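Uncharacterized protein (Thermus thermophilus HB8, PDB 6SCE) is probably a type III CRISPR defence DNA nuclease that cyclic oligoadenylate, bound through its CARF domains, switches on. Local coordinates at residues A[114-119]-A[184-189]; A[161-165]-A[265-269]; A[288-294]-A[312-318]; A[306-311]-A[418-424]; A[571-576]-A[601-605]. All coordinates share one frame; numbering follows the deposited sequence. Where two conformers were deposited one is given.

Contact 1: residues A[114-119]-A[184-189]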
# COMPACT_ATOMS: atom_id res chain seq x y z
N ARG A 114 4.29 -10.25 11.52
CA ARG A 114 4.30 -9.69 12.88
C ARG A 114 5.71 -9.26 13.29
O ARG A 114 6.65 -10.06 13.31
CB ARG A 114 3.71 -10.72 13.85
CG ARG A 114 3.84 -10.35 15.34
CD ARG A 114 3.13 -9.08 15.77
NE ARG A 114 1.67 -9.04 15.63
CZ ARG A 114 0.77 -9.64 16.41
NH1 ARG A 114 1.14 -10.43 17.43
NH2 ARG A 114 -0.52 -9.45 16.17
N ALA A 115 5.87 -7.97 13.57
CA ALA A 115 7.14 -7.39 13.95
C ALA A 115 7.74 -8.10 15.15
O ALA A 115 7.02 -8.47 16.08
CB ALA A 115 6.98 -5.90 14.26
N LEU A 116 9.05 -8.29 15.06
CA LEU A 116 9.89 -8.93 16.05
C LEU A 116 9.65 -10.41 16.28
O LEU A 116 10.22 -10.99 17.21
CB LEU A 116 9.83 -8.17 17.40
CG LEU A 116 10.40 -6.77 17.40
CD1 LEU A 116 10.34 -6.21 18.82
CD2 LEU A 116 11.82 -6.73 16.90
N GLU A 117 8.84 -11.06 15.45
CA GLU A 117 8.71 -12.52 15.52
C GLU A 117 9.45 -13.19 14.38
O GLU A 117 9.72 -12.55 13.38
CB GLU A 117 7.26 -12.91 15.46
CG GLU A 117 6.55 -12.70 16.79
CD GLU A 117 5.24 -13.46 16.86
OE1 GLU A 117 4.94 -14.24 15.94
OE2 GLU A 117 4.50 -13.24 17.84
N ALA A 118 9.78 -14.46 14.52
CA ALA A 118 10.28 -15.21 13.37
C ALA A 118 9.07 -15.52 12.50
O ALA A 118 7.94 -15.66 13.00
CB ALA A 118 10.95 -16.50 13.80
N PRO A 119 9.30 -15.67 11.19
CA PRO A 119 8.18 -16.12 10.32
C PRO A 119 7.67 -17.49 10.72
O PRO A 119 8.40 -18.25 11.38
CB PRO A 119 8.81 -16.20 8.93
CG PRO A 119 10.03 -15.37 9.02
CD PRO A 119 10.53 -15.47 10.43
N HIS A 184 16.57 -9.41 11.95
CA HIS A 184 16.26 -10.03 13.22
C HIS A 184 15.20 -11.09 13.01
O HIS A 184 14.11 -10.77 12.49
CB HIS A 184 15.74 -9.01 14.19
CG HIS A 184 15.42 -9.57 15.53
ND1 HIS A 184 16.39 -10.05 16.38
CD2 HIS A 184 14.24 -9.76 16.15
CE1 HIS A 184 15.81 -10.51 17.48
NE2 HIS A 184 14.51 -10.32 17.37
N ARG A 185 15.55 -12.33 13.36
CA ARG A 185 14.69 -13.50 13.27
C ARG A 185 14.03 -13.58 11.88
O ARG A 185 12.83 -13.78 11.75
CB ARG A 185 13.64 -13.53 14.39
CG ARG A 185 14.28 -13.54 15.79
CD ARG A 185 13.27 -13.49 16.92
NE ARG A 185 12.49 -14.72 17.00
CZ ARG A 185 11.34 -14.87 17.68
NH1 ARG A 185 10.81 -13.86 18.38
NH2 ARG A 185 10.71 -16.04 17.67
N GLY A 186 14.84 -13.36 10.87
CA GLY A 186 14.40 -13.52 9.49
C GLY A 186 13.71 -12.36 8.83
O GLY A 186 13.29 -12.50 7.69
N LEU A 187 13.58 -11.22 9.52
CA LEU A 187 12.89 -10.07 8.97
C LEU A 187 13.78 -8.83 8.92
O LEU A 187 14.69 -8.68 9.78
CB LEU A 187 11.63 -9.77 9.77
CG LEU A 187 10.52 -10.82 9.77
CD1 LEU A 187 9.43 -10.32 10.70
CD2 LEU A 187 10.02 -11.05 8.36
N PRO A 188 13.59 -7.98 7.89
CA PRO A 188 14.39 -6.79 7.70
C PRO A 188 13.77 -5.56 8.34
O PRO A 188 12.56 -5.38 8.31
CB PRO A 188 14.40 -6.63 6.18
CG PRO A 188 13.04 -7.12 5.79
CD PRO A 188 12.63 -8.15 6.78
N TYR A 189 14.66 -4.71 8.84
CA TYR A 189 14.33 -3.44 9.49
C TYR A 189 15.33 -2.40 9.02
O TYR A 189 16.51 -2.71 8.84
CB TYR A 189 14.42 -3.58 11.01
CG TYR A 189 13.52 -4.65 11.58
CD1 TYR A 189 13.91 -5.98 11.57
CD2 TYR A 189 12.28 -4.34 12.10
CE1 TYR A 189 13.10 -6.98 12.07
CE2 TYR A 189 11.45 -5.33 12.62
CZ TYR A 189 11.86 -6.65 12.59
OH TYR A 189 11.03 -7.63 13.07
O HOH W 1 12.16 -11.10 19.02
O HOH W 2 11.82 -10.09 13.58
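L116 N donates to Y189 OH across 2.9 Å (N-H...O angle 155°), meeting the tyrosine near its ring plane at the edge. Two tight turns face each other here: the type II turn R114-E117, which precedes strand 120-125 of the probable first CARF sheet, and the type I' turn H184-L187, which closes a two-residue beta hairpin in the neighbouring sheet. The Y189 hydroxyl donates a hydrogen bond to a water, which in turn donates to E117 O and H184 O, so one water joins the two turns. R185 lies across the end of the first turn, one guanidinium face over E117 CA and A118 N, the nitrogen 3.5 Å above the centre, while NH2 runs on to a salt bridge with E134. A second water donates to L116 O, accepts from R185 NH1 and also bonds H184 NE2. Further in, L187 carries CD1 to 3.5 Å from E117 O. G186, at positive phi (86°), suits this turn: a CB would jam against the preceding carbonyl and sit tight on P119 CD. R185 O itself meets A118 in a CA-H...O contact, A118 CA to R185 O being 3.3 Å.

Contact 2: residues A[161-165]-A[265-269]; sequences PGAFP and GRPLE
L268 pushes one methyl onto the F164 ring: CD1 sits 3.5 Å from the ring centroid, almost exactly on the ring normal, a CH-pi contact over the face. The leucine gets there by keeping CG beside its own backbone N (chi1 -72°) and running the CD1 branch outward, and the ring's six carbons are then nearly equidistant from that methyl. F164 places its own CG beside its backbone N too (chi1 -81°), which sets the ring with one face to L268 CD1, and Y189 meets the same ring edge-to-face. Beside this pair A163 fills in with its single methyl, CB lying 4.0 Å from L268 CG. The polar half of the contact lies next to the apolar one. L268 N, in the first turn of helix 268-276 just after the N-cap residue P267, donates to A163 O at 2.8 Å and nearly straight (170°). A water also donates to that carbonyl and accepts from E269 N at 2.9 Å, so two amides at the helix start are served through a single oxygen. R266 sends its guanidinium off to E271 and E270. Amides at the beginning of a helix have no carbonyl of an earlier turn to bond, so A163 O, in the loop's type I turn P161-F164, supplies one, next to an apolar methyl-on-ring contact.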
# COMPACT_ATOMS: atom_id res chain seq x y z
N PRO A 161 21.70 -2.23 16.81
CA PRO A 161 21.23 -1.30 17.83
C PRO A 161 20.79 -2.04 19.08
O PRO A 161 20.19 -3.14 19.02
CB PRO A 161 20.05 -0.57 17.16
CG PRO A 161 20.26 -0.75 15.68
CD PRO A 161 21.01 -2.04 15.51
N GLY A 162 21.10 -1.45 20.24
CA GLY A 162 20.81 -2.10 21.49
C GLY A 162 19.33 -2.30 21.70
O GLY A 162 18.94 -3.15 22.47
N ALA A 163 18.49 -1.52 21.01
CA ALA A 163 17.04 -1.61 21.17
C ALA A 163 16.42 -2.94 20.66
O ALA A 163 15.31 -3.29 21.05
CB ALA A 163 16.37 -0.43 20.52
N PHE A 164 17.11 -3.65 19.79
CA PHE A 164 16.65 -4.95 19.29
C PHE A 164 16.87 -6.06 20.32
O PHE A 164 17.84 -6.01 21.09
CB PHE A 164 17.38 -5.32 17.99
CG PHE A 164 16.82 -4.65 16.76
CD1 PHE A 164 17.26 -3.40 16.39
CD2 PHE A 164 15.83 -5.26 15.99
CE1 PHE A 164 16.74 -2.78 15.26
CE2 PHE A 164 15.32 -4.64 14.88
CZ PHE A 164 15.77 -3.40 14.51
N PRO A 165 16.01 -7.09 20.30
CA PRO A 165 16.28 -8.24 21.14
C PRO A 165 17.55 -8.96 20.71
O PRO A 165 18.10 -8.69 19.64
CB PRO A 165 15.04 -9.13 20.94
CG PRO A 165 13.99 -8.22 20.44
CD PRO A 165 14.75 -7.27 19.56
N GLY A 265 14.30 5.43 24.60
CA GLY A 265 14.55 4.95 25.96
C GLY A 265 14.01 3.56 26.21
O GLY A 265 14.22 3.05 27.30
N ARG A 266 13.35 2.93 25.23
CA ARG A 266 12.74 1.61 25.45
C ARG A 266 13.20 0.53 24.46
O ARG A 266 13.59 0.83 23.34
CB ARG A 266 11.22 1.72 25.42
CG ARG A 266 10.66 2.65 26.49
CD ARG A 266 9.22 3.04 26.17
NE ARG A 266 8.32 1.90 26.30
CZ ARG A 266 7.76 1.49 27.44
NH1 ARG A 266 8.00 2.13 28.58
NH2 ARG A 266 6.95 0.44 27.43
N PRO A 267 13.18 -0.74 24.89
CA PRO A 267 13.46 -1.82 23.95
C PRO A 267 12.37 -1.90 22.90
O PRO A 267 11.18 -1.62 23.20
CB PRO A 267 13.42 -3.09 24.82
CG PRO A 267 13.41 -2.61 26.25
CD PRO A 267 12.78 -1.26 26.20
N LEU A 268 12.73 -2.32 21.69
CA LEU A 268 11.73 -2.41 20.64
C LEU A 268 10.64 -3.40 21.00
O LEU A 268 9.51 -3.19 20.61
CB LEU A 268 12.34 -2.82 19.32
CG LEU A 268 13.17 -1.80 18.61
CD1 LEU A 268 13.68 -2.45 17.32
CD2 LEU A 268 12.37 -0.52 18.33
N GLU A 269 10.99 -4.48 21.71
CA GLU A 269 9.97 -5.47 22.15
C GLU A 269 8.80 -4.82 22.91
O GLU A 269 7.65 -5.23 22.77
CB GLU A 269 10.59 -6.56 23.02
O HOH W 3 13.72 -5.25 22.14

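Contact 3: residues A[288-294]-A[312-318]; sequences PQEGPLL and AGPREVY
Y318 turns its ring edge to strand 293-297 and the loop before it, L294 O, L293 CG and P288 CB lying near the ring plane, while H344 meets the ring with planes about 35° apart. The R315 guanidinium (one of two conformers) takes G291 O in its plane through NH1 (2.7 Å); the E290 carboxylate runs nearly parallel but off that plane, with no N-H pointing at it, an attraction of charges beside packing of E290 CG on R315 CD. Strands 293-297 and 316-321 are parallel neighbours in a beta-alpha-beta crossover of the probable second CARF domain, joined by helix 303-312. E316 keeps CG beside its backbone N (chi1 -56°) and reaches back to the loop 288-291. Its OE2 accepts Q289 N at 2.8 Å, syn but tilted 29° from the carboxylate plane, and, weakly, E290 N, while OE1 bonds H344. Exchanging E316 for an alanine would probably leave the Q289 and E290 amides and H344 without this acceptor, that part of the loop less firmly held. P292, after a cis peptide, offers O to R315 N. The ladder continues with L294 N to E316 O and then Y318 N to L294 O, the latter 2.8 Å.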
# COMPACT_ATOMS: atom_id res chain seq x y z
N PRO A 288 -25.92 -12.57 10.76
CA PRO A 288 -26.46 -11.53 9.93
C PRO A 288 -27.99 -11.54 9.93
O PRO A 288 -28.58 -12.61 10.00
CB PRO A 288 -25.95 -11.88 8.54
CG PRO A 288 -25.75 -13.35 8.58
CD PRO A 288 -25.29 -13.63 9.97
N GLN A 289 -28.58 -10.36 9.87
CA GLN A 289 -30.03 -10.21 9.82
C GLN A 289 -30.53 -9.70 8.47
O GLN A 289 -31.71 -9.85 8.16
CB GLN A 289 -30.49 -9.27 10.92
CG GLN A 289 -30.21 -9.82 12.30
CD GLN A 289 -31.04 -9.15 13.36
OE1 GLN A 289 -31.99 -9.74 13.87
NE2 GLN A 289 -30.69 -7.91 13.69
N GLU A 290 -29.64 -9.14 7.67
CA GLU A 290 -30.03 -8.36 6.50
C GLU A 290 -28.93 -8.48 5.44
O GLU A 290 -27.76 -8.39 5.77
CB GLU A 290 -30.15 -6.91 6.94
CG GLU A 290 -31.22 -6.11 6.24
CD GLU A 290 -31.40 -4.73 6.85
OE1 GLU A 290 -30.64 -4.38 7.78
OE2 GLU A 290 -32.31 -4.02 6.40
N GLY A 291 -29.31 -8.71 4.19
CA GLY A 291 -28.37 -8.76 3.09
C GLY A 291 -28.48 -7.53 2.20
O GLY A 291 -29.44 -6.76 2.35
N PRO A 292 -27.53 -7.33 1.28
CA PRO A 292 -26.33 -8.17 1.12
C PRO A 292 -25.30 -7.98 2.24
O PRO A 292 -25.31 -6.97 2.97
CB PRO A 292 -25.72 -7.67 -0.19
CG PRO A 292 -26.77 -6.85 -0.85
CD PRO A 292 -27.63 -6.31 0.23
N LEU A 293 -24.42 -8.96 2.37
CA LEU A 293 -23.30 -8.95 3.28
C LEU A 293 -22.00 -8.76 2.52
O LEU A 293 -21.85 -9.29 1.42
CB LEU A 293 -23.15 -10.30 3.96
CG LEU A 293 -23.86 -10.60 5.25
CD1 LEU A 293 -25.34 -10.36 5.10
CD2 LEU A 293 -23.58 -12.04 5.62
N LEU A 294 -21.07 -8.06 3.15
CA LEU A 294 -19.68 -7.99 2.67
C LEU A 294 -18.78 -8.46 3.79
O LEU A 294 -18.85 -7.95 4.91
CB LEU A 294 -19.30 -6.58 2.27
CG LEU A 294 -17.84 -6.32 1.87
CD1 LEU A 294 -17.43 -7.24 0.72
CD2 LEU A 294 -17.65 -4.87 1.50
N ALA A 312 -20.81 -4.43 -3.91
CA ALA A 312 -21.72 -5.27 -3.13
C ALA A 312 -22.92 -4.51 -2.59
O ALA A 312 -23.96 -5.11 -2.39
CB ALA A 312 -21.00 -5.90 -1.97
N GLY A 313 -22.77 -3.20 -2.34
CA GLY A 313 -23.82 -2.40 -1.69
C GLY A 313 -24.38 -3.09 -0.45
O GLY A 313 -25.56 -3.36 -0.36
N PRO A 314 -23.50 -3.42 0.51
CA PRO A 314 -23.93 -4.20 1.64
C PRO A 314 -24.80 -3.44 2.64
O PRO A 314 -24.65 -2.22 2.79
CB PRO A 314 -22.60 -4.56 2.31
CG PRO A 314 -21.74 -3.39 2.03
CD PRO A 314 -22.09 -3.01 0.63
N ARG A 315 -25.65 -4.19 3.33
CA ARG A 315 -26.38 -3.70 4.49
C ARG A 315 -25.63 -4.05 5.78
O ARG A 315 -25.79 -3.37 6.78
CB ARG A 315 -27.81 -4.24 4.50
CG ARG A 315 -28.65 -3.79 3.30
CD ARG A 315 -30.14 -4.04 3.52
NE ARG A 315 -31.01 -3.33 2.58
CZ ARG A 315 -31.40 -3.81 1.41
NH1 ARG A 315 -31.00 -5.01 1.01
NH2 ARG A 315 -32.21 -3.09 0.63
N GLU A 316 -24.82 -5.11 5.76
CA GLU A 316 -23.97 -5.49 6.88
C GLU A 316 -22.57 -5.84 6.36
O GLU A 316 -22.43 -6.47 5.31
CB GLU A 316 -24.52 -6.70 7.66
CG GLU A 316 -25.94 -6.52 8.17
CD GLU A 316 -26.32 -7.47 9.29
OE1 GLU A 316 -25.49 -7.76 10.18
OE2 GLU A 316 -27.48 -7.90 9.30
N VAL A 317 -21.56 -5.41 7.09
CA VAL A 317 -20.19 -5.67 6.74
C VAL A 317 -19.51 -6.29 7.94
O VAL A 317 -19.73 -5.89 9.08
CB VAL A 317 -19.47 -4.41 6.21
CG1 VAL A 317 -19.42 -3.31 7.25
CG2 VAL A 317 -18.07 -4.76 5.76
N TYR A 318 -18.70 -7.30 7.67
CA TYR A 318 -17.92 -7.96 8.70
C TYR A 318 -16.47 -7.73 8.38
O TYR A 318 -16.05 -8.08 7.29
CB TYR A 318 -18.19 -9.45 8.69
CG TYR A 318 -19.59 -9.83 9.16
CD1 TYR A 318 -20.67 -9.71 8.32
CD2 TYR A 318 -19.80 -10.33 10.45
CE1 TYR A 318 -21.95 -10.07 8.74
CE2 TYR A 318 -21.07 -10.67 10.89
CZ TYR A 318 -22.15 -10.54 10.03
OH TYR A 318 -23.42 -10.90 10.45
O HOH W 4 -28.28 -2.16 7.82

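Contact 4: residues A[306-311]-A[418-424]; sequences YAAYLH and VPWEEGR
L310 and A307, on helix 303-312, meet W420 and its neighbours in the loop that follows strand 415-417. In the Rossmann-like sheet of the probable second CARF domain this brings the end of the beta hairpin 407-417 against the first crossover helix, and the loop folds tightly to do it: an inverse gamma turn at P419, then a 3-10 turn over 420-422.

Apolar contacts carry most of the surface. The A307 methyl CB comes to 3.6 Å from W420 CH2, and L310 CD1 to 3.8 Å from W420 CE3, the leucine side chain crossing the indole at about a right angle. V418 covers one face of that indole: its CG1, set anti to the backbone N (chi1 180°), rests 3.6 Å above the ring plane over the centre, and the same methyl lies 4.1 Å from L310 CB. P419 brings CD to 4.5 Å from L310 CB, while its CG packs on the L310 carbonyl. L403 of strand 399-404 also touches both A307 and W420.

Polar contacts are few. W420 NE1 is bonded to D406 O. At the far end of the loop D427, L428 and L431 of helix 425-432 pack on Y306. A CB at G423 would be crowded by W420 O and would come close to Y306 CE2; G423 CA already lies 3.3 Å from Y306 OH. R424 N, at the N-cap of helix 425-432, donates to that hydroxyl from near the ring plane, 2.9 Å from R424 N to Y306 OH with an N-H...O angle of 155°.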
# COMPACT_ATOMS: atom_id res chain seq x y z
N TYR A 306 -12.96 -0.37 -0.80
CA TYR A 306 -13.88 0.60 -1.37
C TYR A 306 -14.58 0.04 -2.63
O TYR A 306 -15.77 0.20 -2.81
CB TYR A 306 -13.15 1.87 -1.69
CG TYR A 306 -14.06 3.01 -2.08
CD1 TYR A 306 -15.09 3.40 -1.25
CD2 TYR A 306 -13.88 3.70 -3.25
CE1 TYR A 306 -15.94 4.44 -1.57
CE2 TYR A 306 -14.72 4.76 -3.59
CZ TYR A 306 -15.74 5.12 -2.74
OH TYR A 306 -16.59 6.16 -3.05
N ALA A 307 -13.81 -0.62 -3.50
CA ALA A 307 -14.39 -1.27 -4.66
C ALA A 307 -15.41 -2.28 -4.25
O ALA A 307 -16.49 -2.37 -4.84
CB ALA A 307 -13.30 -1.93 -5.51
N ALA A 308 -15.10 -3.06 -3.22
CA ALA A 308 -16.03 -4.07 -2.72
C ALA A 308 -17.33 -3.45 -2.22
O ALA A 308 -18.42 -4.01 -2.42
CB ALA A 308 -15.38 -4.90 -1.63
N TYR A 309 -17.22 -2.32 -1.54
CA TYR A 309 -18.39 -1.55 -1.11
C TYR A 309 -19.23 -1.09 -2.33
O TYR A 309 -20.44 -1.25 -2.33
CB TYR A 309 -17.94 -0.36 -0.28
CG TYR A 309 -19.01 0.68 -0.13
CD1 TYR A 309 -20.11 0.43 0.67
CD2 TYR A 309 -18.96 1.87 -0.85
CE1 TYR A 309 -21.12 1.36 0.78
CE2 TYR A 309 -19.97 2.81 -0.73
CZ TYR A 309 -21.05 2.54 0.08
OH TYR A 309 -22.06 3.45 0.21
N LEU A 310 -18.58 -0.55 -3.35
CA LEU A 310 -19.31 -0.07 -4.53
C LEU A 310 -20.02 -1.23 -5.24
O LEU A 310 -21.17 -1.10 -5.65
CB LEU A 310 -18.39 0.65 -5.50
CG LEU A 310 -17.76 1.94 -4.99
CD1 LEU A 310 -16.84 2.50 -6.05
CD2 LEU A 310 -18.82 2.94 -4.57
N HIS A 311 -19.34 -2.36 -5.34
CA HIS A 311 -19.91 -3.55 -6.00
C HIS A 311 -21.04 -4.19 -5.20
O HIS A 311 -22.13 -4.46 -5.75
CB HIS A 311 -18.79 -4.54 -6.27
CG HIS A 311 -19.25 -5.88 -6.75
ND1 HIS A 311 -19.76 -6.08 -8.01
CD2 HIS A 311 -19.26 -7.09 -6.13
CE1 HIS A 311 -20.05 -7.36 -8.16
NE2 HIS A 311 -19.76 -7.99 -7.03
N VAL A 418 -17.03 -2.57 -12.05
CA VAL A 418 -17.39 -1.86 -10.82
C VAL A 418 -18.10 -0.57 -11.20
O VAL A 418 -17.71 0.06 -12.18
CB VAL A 418 -16.12 -1.53 -10.05
CG1 VAL A 418 -16.41 -0.77 -8.76
CG2 VAL A 418 -15.41 -2.83 -9.71
N PRO A 419 -19.13 -0.18 -10.44
CA PRO A 419 -19.77 1.12 -10.76
C PRO A 419 -18.92 2.28 -10.22
O PRO A 419 -19.31 2.99 -9.30
CB PRO A 419 -21.12 1.05 -10.07
CG PRO A 419 -21.04 -0.06 -9.08
CD PRO A 419 -19.87 -0.95 -9.44
N TRP A 420 -17.78 2.50 -10.84
CA TRP A 420 -16.82 3.47 -10.33
C TRP A 420 -17.39 4.88 -10.36
O TRP A 420 -16.97 5.72 -9.58
CB TRP A 420 -15.56 3.48 -11.17
CG TRP A 420 -14.70 2.25 -11.04
CD1 TRP A 420 -14.37 1.39 -12.03
CD2 TRP A 420 -14.01 1.81 -9.88
NE1 TRP A 420 -13.52 0.42 -11.55
CE2 TRP A 420 -13.27 0.67 -10.23
CE3 TRP A 420 -13.94 2.28 -8.56
CZ2 TRP A 420 -12.48 -0.03 -9.31
CZ3 TRP A 420 -13.13 1.59 -7.65
CH2 TRP A 420 -12.42 0.46 -8.04
N GLU A 421 -18.35 5.12 -11.26
CA GLU A 421 -18.99 6.44 -11.37
C GLU A 421 -19.70 6.86 -10.09
O GLU A 421 -19.97 8.03 -9.88
CB GLU A 421 -19.94 6.52 -12.59
CG GLU A 421 -21.23 5.72 -12.47
CD GLU A 421 -21.04 4.22 -12.69
OE1 GLU A 421 -19.91 3.77 -12.99
OE2 GLU A 421 -22.03 3.48 -12.55
N GLU A 422 -19.99 5.90 -9.22
CA GLU A 422 -20.56 6.18 -7.89
C GLU A 422 -19.53 6.48 -6.82
O GLU A 422 -19.88 6.76 -5.69
CB GLU A 422 -21.38 4.99 -7.40
CG GLU A 422 -22.49 4.54 -8.33
CD GLU A 422 -23.18 3.30 -7.80
OE1 GLU A 422 -22.86 2.87 -6.66
OE2 GLU A 422 -24.01 2.73 -8.54
N GLY A 423 -18.27 6.37 -7.17
CA GLY A 423 -17.17 6.60 -6.25
C GLY A 423 -16.95 8.08 -6.01
O GLY A 423 -17.33 8.94 -6.85
N ARG A 424 -16.37 8.39 -4.86
CA ARG A 424 -16.03 9.78 -4.52
C ARG A 424 -14.69 9.79 -3.82
O ARG A 424 -14.48 8.99 -2.88
CB ARG A 424 -17.09 10.40 -3.61
CG ARG A 424 -18.51 10.29 -4.12
CD ARG A 424 -19.52 10.76 -3.07
NE ARG A 424 -20.81 10.10 -3.25
CZ ARG A 424 -21.83 10.15 -2.39
NH1 ARG A 424 -21.74 10.84 -1.26
NH2 ARG A 424 -22.95 9.50 -2.66

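Contact 5: residues A[571-576]-A[601-605]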
# COMPACT_ATOMS: atom_id res chain seq x y z
N MSE A 571 5.66 14.46 -2.42
CA MSE A 571 4.45 14.07 -3.13
C MSE A 571 4.44 12.58 -3.43
O MSE A 571 3.39 11.95 -3.29
CB MSE A 571 4.32 14.85 -4.42
CG MSE A 571 2.98 14.60 -5.08
SE MSE A 571 1.65 15.74 -4.19
CE MSE A 571 0.43 15.79 -5.74
N ALA A 572 5.57 12.01 -3.86
CA ALA A 572 5.63 10.59 -4.23
C ALA A 572 5.28 9.69 -3.04
O ALA A 572 4.60 8.66 -3.20
CB ALA A 572 7.00 10.22 -4.79
N GLU A 573 5.71 10.11 -1.85
CA GLU A 573 5.45 9.33 -0.64
C GLU A 573 4.03 9.53 -0.14
O GLU A 573 3.42 8.60 0.37
CB GLU A 573 6.45 9.69 0.47
CG GLU A 573 7.92 9.51 0.09
CD GLU A 573 8.28 8.07 -0.24
OE1 GLU A 573 7.58 7.14 0.19
OE2 GLU A 573 9.29 7.88 -0.96
N LEU A 574 3.52 10.76 -0.26
CA LEU A 574 2.13 11.03 0.10
C LEU A 574 1.21 10.21 -0.79
O LEU A 574 0.25 9.60 -0.32
CB LEU A 574 1.79 12.53 -0.05
CG LEU A 574 0.31 12.88 0.05
CD1 LEU A 574 -0.15 12.71 1.50
CD2 LEU A 574 0.03 14.29 -0.48
N VAL A 575 1.50 10.21 -2.09
CA VAL A 575 0.68 9.47 -3.05
C VAL A 575 0.69 7.98 -2.68
O VAL A 575 -0.38 7.36 -2.58
CB VAL A 575 1.19 9.71 -4.49
CG1 VAL A 575 0.57 8.71 -5.48
CG2 VAL A 575 0.87 11.15 -4.91
N ARG A 576 1.88 7.43 -2.45
CA ARG A 576 2.04 6.03 -2.11
C ARG A 576 1.31 5.66 -0.83
O ARG A 576 0.53 4.70 -0.80
CB ARG A 576 3.52 5.63 -1.99
CG ARG A 576 3.75 4.18 -1.54
CD ARG A 576 5.22 3.76 -1.57
NE ARG A 576 6.02 4.43 -0.53
CZ ARG A 576 6.26 3.96 0.70
NH1 ARG A 576 5.79 2.79 1.11
NH2 ARG A 576 7.00 4.68 1.55
N PRO A 601 8.19 7.10 -10.58
CA PRO A 601 7.28 6.01 -10.95
C PRO A 601 5.79 6.28 -10.71
O PRO A 601 4.96 5.72 -11.42
CB PRO A 601 7.74 4.84 -10.07
CG PRO A 601 9.14 5.18 -9.66
CD PRO A 601 9.19 6.68 -9.58
N ASN A 602 5.45 7.10 -9.73
CA ASN A 602 4.03 7.37 -9.45
C ASN A 602 3.59 8.81 -9.71
O ASN A 602 2.47 9.17 -9.38
CB ASN A 602 3.63 6.91 -8.04
CG ASN A 602 4.19 7.78 -6.94
OD1 ASN A 602 5.04 8.63 -7.16
ND2 ASN A 602 3.72 7.53 -5.70
N LEU A 603 4.44 9.62 -10.33
CA LEU A 603 4.03 11.00 -10.68
C LEU A 603 4.00 11.19 -12.19
O LEU A 603 4.72 10.50 -12.91
CB LEU A 603 4.97 12.01 -10.05
CG LEU A 603 5.21 11.87 -8.55
CD1 LEU A 603 6.22 12.90 -8.08
CD2 LEU A 603 3.90 12.02 -7.79
N VAL A 604 3.13 12.08 -12.65
CA VAL A 604 2.98 12.43 -14.07
C VAL A 604 3.15 13.95 -14.15
O VAL A 604 2.58 14.69 -13.35
CB VAL A 604 1.59 12.01 -14.61
CG1 VAL A 604 1.36 12.50 -16.04
CG2 VAL A 604 1.42 10.50 -14.54
N TYR A 605 3.97 14.41 -15.09
CA TYR A 605 4.33 15.82 -15.20
C TYR A 605 3.69 16.43 -16.44
O TYR A 605 3.84 15.90 -17.54
CB TYR A 605 5.84 15.97 -15.28
CG TYR A 605 6.51 15.67 -13.98
CD1 TYR A 605 6.90 14.37 -13.66
CD2 TYR A 605 6.74 16.67 -13.06
CE1 TYR A 605 7.52 14.10 -12.45
CE2 TYR A 605 7.36 16.41 -11.86
CZ TYR A 605 7.75 15.12 -11.55
OH TYR A 605 8.36 14.89 -10.35
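N602 reaches from the lead-in to strand 603-607 and bonds to the backbone of helix 561-579. The mixed sheet that runs from strand 434-438 to strand 617-618, where that helix links strands 551-558 and 584-592, is consistent with a nuclease core of the PD-(D/E)XK kind, and the axis of 571-576 passes 10.4 Å from that of strand 603-605. From CB the asparagine swings CG between its backbone N and carbonyl carbon (chi1 72°), the most confined of the three staggered positions, and that swing points the amide at the helix. CG then comes to 4.0 Å from V575 CG1. OD1 turns to A572 and rests 3.5 Å from its CB. ND2 goes furthest: it donates to A572 O at 2.9 Å, in the carbonyl plane on a lone pair (165° at the hydrogen), while V575 CG1 packs on it 3.4 Å away. A572 O also takes R576 N, the helical bond, so the carbonyl serves two donors. An aspartate in its place, having no N-H, would probably leave A572 O with its helical partner alone and set a negative oxygen facing that carbonyl. Next to it, L603 rests its CD2 against M571 (selenomethionine), V575 and the CA of A572. R576 turns its guanidinium back to E573, NE and NH2 both gripping OE1, with NH2 2.9 Å from that oxygen.

In the fold
Contacts 1 and 2 form one patch, centres 14 Å apart: L116 CD1 packs on E269 CA at 3.4 Å, and Y189 CB lies 3.8 Å from F164 CZ. Contacts 3 and 4 make a second patch, centres 15 Å apart, where L294 CD2 touches A308 CB and helix 303-312 belongs to both. Centres of contacts 1 and 4 are 36 Å apart, on opposite sides of the chain's centre. Contact 5 lies in the sheet of the probable nuclease domain, 23 Å from contact 4 between centres. Nearest atoms of contact 1 come within about 4 Å of the bound nucleic acid, those of contacts 4 and 5 within about 6 Å, and those of contacts 2 and 3 only within about 13 Å.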